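Local coordinates for protein thermotoga maritima TmcAL (Thermotoga maritima, PDB 5Y0T) that belongs to the HIGH nucleotidyl transferase family of the HUP clan and holds adenosine-5'-rp-alpha-thio-triphosphate in a pocket of its Rossmann-like fold, at residues Y10-H14 and S208-R214; N215-E219 and V248-N252. All coordinates share one frame; numbering follows the deposited sequence.

Contact 1 of 2, residues Y10-H14 and S208-R214; sequences YNPFH and SSATAIR. With TAT (adenosine-5'-rp-alpha-thio-triphosphate), chain E.
His-14 and Ala-210 meet at a single oxygen of adenosine-5'-rp-alpha-thio-triphosphate, in the nucleotide pocket of a HUP-type, Rossmann-like fold, where the loop after strand 3-8 faces the start of helix 210-218. His-14 NE2 donates to O1A of the ligand at 3.0 Å, near the plane of the imidazole, and Ala-210 N reaches the same O1A at 2.9 Å with a nearly straight N-H (170°). Because Ala-210 opens its helix, its amide is still available, and the helix end probably adds a favourable field for the anion. Tyr-10 N, at the start of the loop segment, binds O2A at 2.9 Å, so both segments meet at the terminal phosphate and segment 10-14 also holds the one next to the ribose.

The next layer positions these donors. His-14 has its CG between the backbone N and the carbonyl carbon (chi1 53°), which turns the ring toward the helix: Ser-208 O lies over one face, offset toward the rim, while Ala-210 N and CA stand at the edge. The CD1 branch of Ile-213 presses on His-14 CB at 3.5 Å, and its CG2 touches the ring of Pro-12. A small residue suits position 210, since the methyl packs against Asn-11 O and the ligand's O2G. Ser-209 caps the helix, its OG accepting from Ala-212 N.

Arg-214, whose CG packs against CD of the cis-proline Pro-12, bends at chi3 and lays its guanidinium nearly parallel to the Asn-11 amide, whose ND2 stands over one face (planes 13° apart). That amide is held by Val-49 N and the modified residue at position 42, and Arg-214 NH2 by a salt bridge to Glu-46. Arg-214 NH1, in contrast, ends on Asn-11 O at 2.7 Å, with the acceptor in the guanidinium plane.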
loop_
_atom_site.group_PDB
_atom_site.type_symbol
_atom_site.label_atom_id
_atom_site.label_comp_id
_atom_site.label_asym_id
_atom_site.label_seq_id
_atom_site.Cartn_x
_atom_site.Cartn_y
_atom_site.Cartn_z
ATOM N N TYR A 10 26.094 -3.716 7.923
ATOM C CA TYR A 10 26.124 -4.552 9.125
ATOM C C TYR A 10 24.814 -5.335 9.263
ATOM O O TYR A 10 24.108 -5.192 10.260
ATOM C CB TYR A 10 26.362 -3.688 10.394
ATOM C CG TYR A 10 27.758 -3.078 10.529
ATOM C CD1 TYR A 10 28.858 -3.619 9.855
ATOM C CD2 TYR A 10 27.975 -1.971 11.345
ATOM C CE1 TYR A 10 30.140 -3.063 9.991
ATOM C CE2 TYR A 10 29.243 -1.413 11.487
ATOM C CZ TYR A 10 30.321 -1.959 10.819
ATOM O OH TYR A 10 31.584 -1.405 10.980
ATOM N N ASN A 11 24.528 -6.194 8.283
ATOM C CA ASN A 11 23.233 -6.869 8.186
ATOM C C ASN A 11 23.347 -8.387 8.150
ATOM O O ASN A 11 23.019 -9.002 7.134
ATOM C CB ASN A 11 22.482 -6.400 6.924
ATOM C CG ASN A 11 21.040 -6.914 6.865
ATOM O OD1 ASN A 11 20.465 -7.301 7.876
ATOM N ND2 ASN A 11 20.467 -6.937 5.670
ATOM N N PRO A 12 23.797 -9.010 9.253
ATOM C CA PRO A 12 24.215 -8.471 10.554
ATOM C C PRO A 12 25.726 -8.156 10.657
ATOM O O PRO A 12 26.491 -8.463 9.730
ATOM C CB PRO A 12 23.863 -9.611 11.505
ATOM C CG PRO A 12 24.281 -10.828 10.686
ATOM C CD PRO A 12 23.852 -10.490 9.249
ATOM N N PHE A 13 26.158 -7.608 11.800
ATOM C CA PHE A 13 27.589 -7.346 12.008
ATOM C C PHE A 13 28.240 -8.686 12.230
ATOM O O PHE A 13 27.921 -9.360 13.207
ATOM C CB PHE A 13 27.824 -6.433 13.217
ATOM C CG PHE A 13 29.243 -5.942 13.354
ATOM C CD1 PHE A 13 30.274 -6.817 13.680
ATOM C CD2 PHE A 13 29.541 -4.603 13.164
ATOM C CE1 PHE A 13 31.583 -6.365 13.809
ATOM C CE2 PHE A 13 30.852 -4.144 13.288
ATOM C CZ PHE A 13 31.866 -5.026 13.596
ATOM N N HIS A 14 29.176 -9.070 11.360
ATOM C CA HIS A 14 29.752 -10.402 11.477
ATOM C C HIS A 14 31.267 -10.336 11.615
ATOM O O HIS A 14 31.841 -9.269 11.783
ATOM C CB HIS A 14 29.353 -11.298 10.279
ATOM C CG HIS A 14 29.639 -10.712 8.926
ATOM N ND1 HIS A 14 30.849 -10.137 8.594
ATOM C CD2 HIS A 14 28.872 -10.642 7.807
ATOM C CE1 HIS A 14 30.813 -9.735 7.333
ATOM N NE2 HIS A 14 29.625 -10.031 6.833
ATOM N N SER A 208 31.603 -15.913 6.891
ATOM C CA SER A 208 30.499 -16.194 6.006
ATOM C C SER A 208 29.956 -14.836 5.653
ATOM O O SER A 208 30.076 -13.906 6.453
ATOM C CB SER A 208 29.448 -17.082 6.672
ATOM O OG SER A 208 29.946 -18.403 6.847
ATOM N N SER A 209 29.414 -14.714 4.445
ATOM C CA SER A 209 28.816 -13.470 3.997
ATOM C C SER A 209 27.575 -13.147 4.825
ATOM O O SER A 209 26.918 -14.051 5.356
ATOM C CB SER A 209 28.437 -13.568 2.518
ATOM O OG SER A 209 27.313 -14.424 2.368
ATOM N N ALA A 210 27.235 -11.867 4.897
ATOM C CA ALA A 210 26.024 -11.437 5.579
ATOM C C ALA A 210 24.791 -12.169 5.033
ATOM O O ALA A 210 23.887 -12.525 5.790
ATOM C CB ALA A 210 25.856 -9.899 5.445
ATOM N N THR A 211 24.765 -12.425 3.726
ATOM C CA THR A 211 23.601 -13.095 3.132
ATOM C C THR A 211 23.559 -14.572 3.539
ATOM O O THR A 211 22.498 -15.104 3.860
ATOM C CB THR A 211 23.590 -12.967 1.586
ATOM O OG1 THR A 211 23.480 -11.581 1.221
ATOM C CG2 THR A 211 22.419 -13.725 0.987
ATOM N N ALA A 212 24.709 -15.234 3.561
ATOM C CA ALA A 212 24.737 -16.617 4.036
ATOM C C ALA A 212 24.247 -16.693 5.490
ATOM O O ALA A 212 23.495 -17.592 5.857
ATOM C CB ALA A 212 26.144 -17.209 3.908
ATOM N N ILE A 213 24.660 -15.732 6.308
ATOM C CA ILE A 213 24.313 -15.764 7.728
ATOM C C ILE A 213 22.821 -15.548 7.932
ATOM O O ILE A 213 22.195 -16.202 8.775
ATOM C CB ILE A 213 25.127 -14.723 8.520
ATOM C CG1 ILE A 213 26.610 -15.103 8.473
ATOM C CG2 ILE A 213 24.658 -14.648 9.980
ATOM C CD1 ILE A 213 27.510 -13.966 8.912
ATOM N N ARG A 214 22.240 -14.651 7.147
ATOM C CA ARG A 214 20.799 -14.460 7.207
ATOM C C ARG A 214 20.084 -15.752 6.805
ATOM O O ARG A 214 19.039 -16.085 7.355
ATOM C CB ARG A 214 20.367 -13.289 6.320
ATOM C CG ARG A 214 20.824 -11.928 6.856
ATOM C CD ARG A 214 20.069 -10.760 6.197
ATOM N NE ARG A 214 20.164 -10.795 4.735
ATOM C CZ ARG A 214 21.186 -10.319 4.027
ATOM N NH1 ARG A 214 22.229 -9.777 4.633
ATOM N NH2 ARG A 214 21.168 -10.397 2.703
HETATM N N1 TAT E . 36.897 -9.136 4.955
HETATM C C2 TAT E . 37.276 -7.844 4.948
HETATM N N3 TAT E . 36.409 -6.817 4.920
HETATM C C4 TAT E . 35.073 -7.043 4.899
HETATM C C5 TAT E . 34.580 -8.424 4.923
HETATM C C6 TAT E . 35.599 -9.499 4.946
HETATM N N6 TAT E . 35.235 -10.804 4.964
HETATM N N7 TAT E . 33.232 -8.356 4.906
HETATM C C8 TAT E . 32.883 -7.043 4.885
HETATM N N9 TAT E . 33.986 -6.267 4.881
HETATM P PA TAT E . 29.046 -3.938 4.750
HETATM P PB TAT E . 29.232 -6.152 2.827
HETATM P PG TAT E . 28.843 -9.016 2.792
HETATM C "C1'" TAT E . 34.008 -4.788 4.842
HETATM O O1A TAT E . 29.180 -10.033 3.868
HETATM O O1B TAT E . 28.196 -6.068 1.747
HETATM S S1G TAT E . 28.877 -2.516 3.434
HETATM C "C2'" TAT E . 33.277 -4.289 3.597
HETATM O "O2'" TAT E . 34.088 -4.386 2.426
HETATM O O2A TAT E . 28.234 -3.824 6.029
HETATM O O2B TAT E . 30.665 -5.818 2.497
HETATM O O2G TAT E . 27.362 -8.977 2.468
HETATM C "C3'" TAT E . 32.942 -2.867 3.988
HETATM O "O3'" TAT E . 34.049 -1.984 3.726
HETATM O O3A TAT E . 28.685 -5.388 4.138
HETATM O O3B TAT E . 29.174 -7.615 3.522
HETATM O O3G TAT E . 29.724 -9.022 1.566
HETATM C "C4'" TAT E . 32.726 -2.971 5.494
HETATM O "O4'" TAT E . 33.296 -4.210 5.931
HETATM C "C5'" TAT E . 31.237 -2.965 5.859
HETATM O "O5'" TAT E . 30.599 -4.032 5.157
#

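Contact 2 of 2, residues N215-E219 and V248-N252; sequences NLMRE and VFLEN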
loop_
_atom_site.group_PDB
_atom_site.type_symbol
_atom_site.label_atom_id
_atom_site.label_comp_id
_atom_site.label_asym_id
_atom_site.label_seq_id
_atom_site.Cartn_x
_atom_site.Cartn_y
_atom_site.Cartn_z
ATOM N N ASN A 215 20.649 -16.501 5.862
ATOM C CA ASN A 215 20.035 -17.768 5.480
ATOM C C ASN A 215 20.186 -18.821 6.571
ATOM O O ASN A 215 19.310 -19.676 6.744
ATOM C CB ASN A 215 20.622 -18.293 4.161
ATOM C CG ASN A 215 20.078 -17.550 2.958
ATOM O OD1 ASN A 215 19.054 -16.873 3.054
ATOM N ND2 ASN A 215 20.751 -17.676 1.822
ATOM N N LEU A 216 21.295 -18.761 7.305
ATOM C CA LEU A 216 21.468 -19.632 8.462
ATOM C C LEU A 216 20.393 -19.344 9.512
ATOM O O LEU A 216 19.852 -20.269 10.115
ATOM C CB LEU A 216 22.862 -19.468 9.072
ATOM C CG LEU A 216 24.051 -20.029 8.286
ATOM C CD1 LEU A 216 25.350 -19.619 8.948
ATOM C CD2 LEU A 216 23.973 -21.556 8.154
ATOM N N MET A 217 20.084 -18.066 9.732
ATOM C CA MET A 217 18.987 -17.716 10.644
ATOM C C MET A 217 17.653 -18.319 10.194
ATOM O O MET A 217 16.956 -18.930 11.008
ATOM C CB MET A 217 18.853 -16.207 10.771
ATOM C CG MET A 217 20.070 -15.539 11.432
ATOM S SD MET A 217 19.759 -13.778 11.565
ATOM C CE MET A 217 21.422 -13.113 11.539
ATOM N N ARG A 218 17.309 -18.156 8.912
ATOM C CA ARG A 218 16.097 -18.773 8.337
ATOM C C ARG A 218 15.993 -20.263 8.634
ATOM O O ARG A 218 14.915 -20.776 8.954
ATOM C CB ARG A 218 16.040 -18.582 6.815
ATOM C CG ARG A 218 15.798 -17.147 6.352
ATOM C CD ARG A 218 15.769 -17.060 4.826
ATOM N NE ARG A 218 15.237 -15.773 4.367
ATOM C CZ ARG A 218 15.978 -14.707 4.068
ATOM N NH1 ARG A 218 17.298 -14.770 4.165
ATOM N NH2 ARG A 218 15.397 -13.575 3.665
ATOM N N GLU A 219 17.123 -20.956 8.526
ATOM C CA GLU A 219 17.164 -22.395 8.734
ATOM C C GLU A 219 17.314 -22.732 10.208
ATOM O O GLU A 219 17.458 -23.903 10.576
ATOM C CB GLU A 219 18.310 -23.021 7.945
ATOM C CG GLU A 219 18.176 -22.867 6.449
ATOM C CD GLU A 219 19.330 -23.497 5.707
ATOM O OE1 GLU A 219 19.828 -24.548 6.165
ATOM O OE2 GLU A 219 19.740 -22.941 4.668
ATOM N N VAL A 248 13.767 -10.006 10.914
ATOM C CA VAL A 248 12.842 -9.501 9.910
ATOM C C VAL A 248 13.387 -9.894 8.543
ATOM O O VAL A 248 14.542 -9.590 8.230
ATOM C CB VAL A 248 12.678 -7.969 9.989
ATOM C CG1 VAL A 248 11.783 -7.467 8.840
ATOM C CG2 VAL A 248 12.103 -7.556 11.354
ATOM N N PHE A 249 12.578 -10.581 7.737
ATOM C CA PHE A 249 13.038 -11.037 6.416
ATOM C C PHE A 249 12.190 -10.422 5.308
ATOM O O PHE A 249 11.038 -10.054 5.530
ATOM C CB PHE A 249 12.991 -12.567 6.295
ATOM C CG PHE A 249 13.930 -13.296 7.223
ATOM C CD1 PHE A 249 15.304 -13.122 7.124
ATOM C CD2 PHE A 249 13.438 -14.172 8.183
ATOM C CE1 PHE A 249 16.170 -13.804 7.971
ATOM C CE2 PHE A 249 14.296 -14.853 9.036
ATOM C CZ PHE A 249 15.672 -14.664 8.926
ATOM N N LEU A 250 12.761 -10.311 4.115
ATOM C CA LEU A 250 12.026 -9.747 2.982
ATOM C C LEU A 250 10.732 -10.499 2.719
ATOM O O LEU A 250 9.712 -9.904 2.379
ATOM C CB LEU A 250 12.886 -9.766 1.725
ATOM C CG LEU A 250 12.227 -9.161 0.488
ATOM C CD1 LEU A 250 11.859 -7.721 0.727
ATOM C CD2 LEU A 250 13.177 -9.293 -0.692
ATOM N N GLU A 251 10.763 -11.811 2.894
ATOM C CA GLU A 251 9.583 -12.603 2.578
ATOM C C GLU A 251 8.429 -12.262 3.535
ATOM O O GLU A 251 7.254 -12.415 3.168
ATOM C CB GLU A 251 9.912 -14.102 2.597
ATOM C CG GLU A 251 10.450 -14.625 3.912
ATOM C CD GLU A 251 11.963 -14.766 3.933
ATOM O OE1 GLU A 251 12.665 -13.981 3.250
ATOM O OE2 GLU A 251 12.446 -15.673 4.647
ATOM N N ASN A 252 8.746 -11.755 4.730
ATOM C CA ASN A 252 7.703 -11.276 5.647
ATOM C C ASN A 252 6.959 -10.067 5.056
ATOM O O ASN A 252 5.791 -9.827 5.371
ATOM C CB ASN A 252 8.280 -10.884 7.027
ATOM C CG ASN A 252 9.091 -12.005 7.678
ATOM O OD1 ASN A 252 10.128 -11.756 8.283
ATOM N ND2 ASN A 252 8.616 -13.237 7.557
HETATM O O HOH W 1 15.722 -10.563 4.035
#
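Arg-218 runs its side chain across Phe-249 and ends on Glu-251, a salt bridge combined with CH-pi packing that ties the last turn of helix 210-218 to the loop 248-252. Beginning at CB, the chain is extended as far as NE, which gives it the length to cross the whole ring. Arg-218 CG sits over one face of Phe-249, 3.7 Å from the ring centroid and 18° off the normal, offset toward the rim. CD passes on toward the carboxylate. Arg-218 NE then donates to Glu-251 OE2 at 2.8 Å, and Arg-218 NH2 to Glu-251 OE1, also at 2.8 Å. This is the side-on, two-nitrogen grip: each oxygen uses its syn lone pair, and the two flat groups are nearly coplanar. Arg-218 CZ lies 3.5 Å from Phe-249 CD1, which stands over the centre of one guanidinium face, although the two planes are tilted by 31°. NH1 turns back to its own helix for a weak bond to Asn-215 OD1, while NH2 weakly shares a water with Leu-250 N.

An arginine suits this place because its methylenes can cover an aromatic face while its planar head meets a carboxylate. Glu-251 answers by bending at chi2, with CG between its backbone N and carbonyl carbon (chi1 59°), so that both oxygens face the guanidinium. Phe-249 is met at its edge by Met-217 CB, 4.0 Å from Phe-249 CZ. Its loop is fastened locally, since Phe-249 N donates to Asn-252 OD1, from above the carbonyl plane.

Leu-216 and Met-217 rest on helix 222-228, and Met-217 also touches Pro-12 and Val-49. The partner loop, which pairs with Val-49 through the Val-248 backbone, links helix 231-242 to helix 254-261.

Both contacts draw on helix 210-218: contact 1 uses its N-terminal end, at the nucleotide, and contact 2 its C-terminal end, toward the loop 248-252. Their centres are 11 Å apart, and along the chain contact 1 closes before contact 2 opens. They also touch directly, with Arg-214 O 3.7 Å from Phe-249 CE1 and Pro-12 CG 3.8 Å from Met-217 CE. Contact 1 binds adenosine-5'-rp-alpha-thio-triphosphate itself, whereas in contact 2 the Met-217 side chain remains about 11 Å from the ligand. Glu-46, the salt-bridge partner in contact 1, also makes a long, weak ion pair with Arg-218 and so connects the arginines of both contacts.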